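Local coordinates for 3-hydroxyacyl-CoA dehydrogenase (Archaeoglobus fulgidus, PDB 1ZEJ), which probably oxidises hydroxy substrates with NAD+ as a homodimeric dehydrogenase of the 3-hydroxyacyl-CoA dehydrogenase family, at residues P217-A229 and E259-Y271. Numbering follows the deposited sequence.
Sequences PLGNLDYIGLDVA and EVGVKAGKGIYEY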
loop_
_atom_site.group_PDB
_atom_site.type_symbol
_atom_site.label_atom_id
_atom_site.label_comp_id
_atom_site.label_asym_id
_atom_site.label_seq_id
_atom_site.Cartn_x
_atom_site.Cartn_y
_atom_site.Cartn_z
ATOM N N PRO A 217 0.521 2.362 7.059
ATOM C CA PRO A 217 -0.878 2.789 7.205
ATOM C C PRO A 217 -1.246 3.294 8.622
ATOM O O PRO A 217 -2.106 4.156 8.771
ATOM C CB PRO A 217 -1.656 1.516 6.839
ATOM C CG PRO A 217 -0.723 0.355 7.165
ATOM C CD PRO A 217 0.646 0.913 6.801
ATOM N N LEU A 218 -0.627 2.760 9.651
ATOM C CA LEU A 218 -0.941 3.194 11.025
ATOM C C LEU A 218 -0.245 4.511 11.371
ATOM O O LEU A 218 -0.877 5.446 11.861
ATOM C CB LEU A 218 -0.609 2.091 12.038
ATOM C CG LEU A 218 -1.444 0.786 11.907
ATOM C CD1 LEU A 218 -1.103 -0.166 13.053
ATOM C CD2 LEU A 218 -2.920 1.005 11.874
ATOM N N GLY A 219 1.054 4.603 11.088
ATOM C CA GLY A 219 1.779 5.876 11.198
ATOM C C GLY A 219 1.110 6.977 10.395
ATOM O O GLY A 219 0.923 8.075 10.916
ATOM N N ASN A 220 0.666 6.687 9.165
ATOM C CA ASN A 220 -0.071 7.682 8.368
ATOM C C ASN A 220 -1.351 8.209 9.096
ATOM O O ASN A 220 -1.622 9.417 9.119
ATOM C CB ASN A 220 -0.465 7.109 7.018
ATOM C CG ASN A 220 -1.099 8.111 6.137
ATOM O OD1 ASN A 220 -0.506 9.160 5.895
ATOM N ND2 ASN A 220 -2.359 7.844 5.671
ATOM N N LEU A 221 -2.053 7.288 9.757
ATOM C CA LEU A 221 -3.234 7.575 10.568
ATOM C C LEU A 221 -2.965 8.610 11.627
ATOM O O LEU A 221 -3.778 9.533 11.798
ATOM C CB LEU A 221 -3.822 6.272 11.152
ATOM C CG LEU A 221 -5.274 6.229 11.613
ATOM C CD1 LEU A 221 -6.256 6.627 10.484
ATOM C CD2 LEU A 221 -5.511 4.810 12.044
ATOM N N ASP A 222 -1.797 8.547 12.280
ATOM C CA ASP A 222 -1.414 9.537 13.298
ATOM C C ASP A 222 -1.390 10.973 12.756
ATOM O O ASP A 222 -1.715 11.910 13.456
ATOM C CB ASP A 222 -0.035 9.208 13.912
ATOM C CG ASP A 222 -0.108 8.123 14.998
ATOM O OD1 ASP A 222 -1.206 7.910 15.565
ATOM O OD2 ASP A 222 0.938 7.509 15.307
ATOM N N TYR A 223 -0.933 11.120 11.526
ATOM C CA TYR A 223 -0.887 12.405 10.841
ATOM C C TYR A 223 -2.266 12.844 10.376
ATOM O O TYR A 223 -2.577 14.031 10.428
ATOM C CB TYR A 223 -0.001 12.289 9.615
ATOM C CG TYR A 223 1.434 12.293 9.942
ATOM C CD1 TYR A 223 2.094 13.481 10.173
ATOM C CD2 TYR A 223 2.132 11.118 10.088
ATOM C CE1 TYR A 223 3.420 13.504 10.473
ATOM C CE2 TYR A 223 3.457 11.138 10.414
ATOM C CZ TYR A 223 4.080 12.378 10.591
ATOM O OH TYR A 223 5.390 12.403 10.924
ATOM N N ILE A 224 -3.068 11.904 9.880
ATOM C CA ILE A 224 -4.482 12.154 9.576
ATOM C C ILE A 224 -5.168 12.664 10.842
ATOM O O ILE A 224 -5.881 13.671 10.806
ATOM C CB ILE A 224 -5.189 10.880 9.012
ATOM C CG1 ILE A 224 -4.858 10.721 7.519
ATOM C CG2 ILE A 224 -6.725 10.927 9.182
ATOM C CD1 ILE A 224 -5.033 9.311 7.024
ATOM N N GLY A 225 -4.922 11.978 11.968
ATOM C CA GLY A 225 -5.591 12.276 13.219
ATOM C C GLY A 225 -6.510 11.122 13.528
ATOM O O GLY A 225 -7.347 10.755 12.706
ATOM N N LEU A 226 -6.294 10.487 14.682
ATOM C CA LEU A 226 -7.084 9.329 15.065
ATOM C C LEU A 226 -8.536 9.714 15.314
ATOM O O LEU A 226 -9.413 8.948 14.959
ATOM C CB LEU A 226 -6.502 8.653 16.307
ATOM C CG LEU A 226 -5.478 7.551 16.079
ATOM C CD1 LEU A 226 -4.372 7.954 15.131
ATOM C CD2 LEU A 226 -4.927 7.054 17.441
ATOM N N ASP A 227 -8.767 10.870 15.962
ATOM C CA ASP A 227 -10.115 11.439 16.111
ATOM C C ASP A 227 -10.796 11.690 14.737
ATOM O O ASP A 227 -11.957 11.306 14.512
ATOM C CB ASP A 227 -10.077 12.705 16.983
ATOM C CG ASP A 227 -9.063 13.750 16.495
ATOM O OD1 ASP A 227 -8.173 13.463 15.663
ATOM O OD2 ASP A 227 -9.175 14.883 16.936
ATOM N N VAL A 228 -10.050 12.309 13.821
ATOM C CA VAL A 228 -10.531 12.569 12.479
ATOM C C VAL A 228 -10.937 11.260 11.821
ATOM O O VAL A 228 -12.040 11.145 11.278
ATOM C CB VAL A 228 -9.452 13.294 11.626
ATOM C CG1 VAL A 228 -9.810 13.253 10.159
ATOM C CG2 VAL A 228 -9.309 14.724 12.102
ATOM N N ALA A 229 -10.059 10.266 11.907
ATOM C CA ALA A 229 -10.304 8.975 11.288
ATOM C C ALA A 229 -11.493 8.243 11.882
ATOM O O ALA A 229 -12.283 7.665 11.152
ATOM C CB ALA A 229 -9.047 8.103 11.351
ATOM N N GLU A 259 -5.112 10.545 22.947
ATOM C CA GLU A 259 -3.977 10.146 22.129
ATOM C C GLU A 259 -4.441 10.119 20.669
ATOM O O GLU A 259 -4.585 9.049 20.057
ATOM C CB GLU A 259 -3.435 8.768 22.572
ATOM C CG GLU A 259 -3.045 8.703 24.042
ATOM C CD GLU A 259 -2.683 7.297 24.535
ATOM O OE1 GLU A 259 -2.848 6.306 23.791
ATOM O OE2 GLU A 259 -2.233 7.184 25.690
ATOM N N VAL A 260 -4.648 11.315 20.122
ATOM C CA VAL A 260 -5.301 11.497 18.828
ATOM C C VAL A 260 -4.331 11.604 17.630
ATOM O O VAL A 260 -4.773 11.700 16.492
ATOM C CB VAL A 260 -6.269 12.716 18.837
ATOM C CG1 VAL A 260 -7.442 12.460 19.797
ATOM C CG2 VAL A 260 -5.538 14.031 19.194
ATOM N N GLY A 261 -3.021 11.572 17.897
ATOM C CA GLY A 261 -2.002 11.538 16.858
ATOM C C GLY A 261 -0.908 12.568 17.003
ATOM O O GLY A 261 -0.622 13.060 18.099
ATOM N N VAL A 262 -0.292 12.896 15.875
ATOM C CA VAL A 262 0.830 13.850 15.808
ATOM C C VAL A 262 0.497 15.178 16.494
ATOM O O VAL A 262 1.340 15.756 17.193
ATOM C CB VAL A 262 1.249 14.103 14.322
ATOM C CG1 VAL A 262 2.264 15.203 14.207
ATOM C CG2 VAL A 262 1.805 12.827 13.702
ATOM N N LYS A 263 -0.737 15.648 16.318
ATOM C CA LYS A 263 -1.170 16.924 16.922
ATOM C C LYS A 263 -1.118 16.903 18.456
ATOM O O LYS A 263 -0.849 17.932 19.102
ATOM C CB LYS A 263 -2.569 17.319 16.415
ATOM C CG LYS A 263 -3.754 16.699 17.185
ATOM C CD LYS A 263 -5.096 16.871 16.430
ATOM C CE LYS A 263 -5.444 15.644 15.619
ATOM N NZ LYS A 263 -6.809 15.713 14.999
ATOM N N ALA A 264 -1.340 15.730 19.049
ATOM C CA ALA A 264 -1.250 15.568 20.500
ATOM C C ALA A 264 0.106 15.016 20.934
ATOM O O ALA A 264 0.349 14.802 22.109
ATOM C CB ALA A 264 -2.361 14.666 20.986
ATOM N N GLY A 265 0.998 14.797 19.977
ATOM C CA GLY A 265 2.310 14.283 20.271
ATOM C C GLY A 265 2.288 12.794 20.524
ATOM O O GLY A 265 3.317 12.224 20.872
ATOM N N LYS A 266 1.120 12.168 20.372
ATOM C CA LYS A 266 0.952 10.743 20.691
ATOM C C LYS A 266 -0.327 10.199 20.084
ATOM O O LYS A 266 -1.410 10.711 20.313
ATOM C CB LYS A 266 0.946 10.495 22.218
ATOM C CG LYS A 266 0.973 8.998 22.624
ATOM C CD LYS A 266 0.823 8.836 24.149
ATOM C CE LYS A 266 1.627 7.705 24.712
ATOM N NZ LYS A 266 1.388 6.367 24.093
ATOM N N GLY A 267 -0.191 9.157 19.283
ATOM C CA GLY A 267 -1.342 8.412 18.853
ATOM C C GLY A 267 -0.981 6.956 18.930
ATOM O O GLY A 267 -0.783 6.403 20.030
ATOM N N ILE A 268 -0.882 6.324 17.771
ATOM C CA ILE A 268 -0.291 4.987 17.707
ATOM C C ILE A 268 1.187 5.079 18.134
ATOM O O ILE A 268 1.680 4.244 18.918
ATOM C CB ILE A 268 -0.471 4.368 16.317
ATOM C CG1 ILE A 268 -1.973 4.195 16.026
ATOM C CG2 ILE A 268 0.231 2.995 16.272
ATOM C CD1 ILE A 268 -2.341 4.312 14.611
ATOM N N TYR A 269 1.868 6.128 17.671
ATOM C CA TYR A 269 3.273 6.372 17.984
ATOM C C TYR A 269 3.418 7.736 18.654
ATOM O O TYR A 269 2.442 8.468 18.749
ATOM C CB TYR A 269 4.069 6.347 16.708
ATOM C CG TYR A 269 3.926 5.055 15.939
ATOM C CD1 TYR A 269 4.329 3.820 16.488
ATOM C CD2 TYR A 269 3.380 5.045 14.687
ATOM C CE1 TYR A 269 4.174 2.638 15.768
ATOM C CE2 TYR A 269 3.231 3.902 13.985
ATOM C CZ TYR A 269 3.652 2.696 14.502
ATOM O OH TYR A 269 3.485 1.559 13.715
ATOM N N GLU A 270 4.633 8.061 19.096
ATOM C CA GLU A 270 4.932 9.329 19.768
ATOM C C GLU A 270 5.766 10.198 18.837
ATOM O O GLU A 270 6.590 9.681 18.054
ATOM C CB GLU A 270 5.668 9.089 21.090
ATOM C CG GLU A 270 4.842 8.250 22.065
ATOM C CD GLU A 270 5.446 8.125 23.458
ATOM O OE1 GLU A 270 6.385 8.883 23.799
ATOM O OE2 GLU A 270 4.959 7.266 24.230
ATOM N N TYR A 271 5.535 11.508 18.920
ATOM C CA TYR A 271 6.073 12.492 17.958
ATOM C C TYR A 271 6.714 13.684 18.669
ATOM O O TYR A 271 6.335 14.009 19.794
ATOM C CB TYR A 271 4.959 12.969 17.031
ATOM C CG TYR A 271 4.410 11.810 16.223
ATOM C CD1 TYR A 271 3.369 11.039 16.706
ATOM C CD2 TYR A 271 4.981 11.454 15.010
ATOM C CE1 TYR A 271 2.907 9.951 16.010
ATOM C CE2 TYR A 271 4.508 10.357 14.287
ATOM C CZ TYR A 271 3.468 9.616 14.791
ATOM O OH TYR A 271 3.013 8.491 14.099
HETATM O O HOH W 1 -2.841 14.301 14.365
#
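Asp-222, near the end of helix 197-224, meets the loop 259-271 with both carboxylate oxygens and shows how one buried acid can organise an irregular chain. Its OD1 accepts a hydrogen bond from Ile-268 N (2.7 Å, 157° at the hydrogen) on the syn lone pair, while OD2 accepts one from Tyr-269 N on its syn side, 17° out of the carboxylate plane, and, through the anti lone pair, another from Tyr-271 OH at 2.6 Å. A chi1 of -81° puts CG anti to the carbonyl carbon, on the side of the loop's amides. The carboxylate stands almost perpendicular to the Tyr-271 ring, and OD2 lies at that ring's edge. The backbone adds two further links: Val-262 N donates to Asp-222 O (3.0 Å), and Leu-226 N, where helix 226-240 starts, donates to Val-260 O. Nearer the surface, Lys-263 NZ forms a salt bridge to Asp-227 OD1 at 2.7 Å. Val-262 CG2 sits over the centres of both the Tyr-223 and Tyr-271 rings, a CH-pi contact 3.6 Å from the Tyr-223 centroid. On the dimer side, Ile-268 CD1 packs 3.8 Å from Leu-218 CB, and Tyr-269 sends its hydroxyl to Asp-201 of the second subunit. Were Asp-222 an alanine, the Ile-268 and Tyr-269 amides and the Tyr-271 hydroxyl would probably lose their shared acceptor, leaving 267-271 more loosely held. Three donors converging on one carboxylate are likely to stabilise its negative charge, and they fasten a C-terminal-domain loop to the junction of two helices beside the subunit interface.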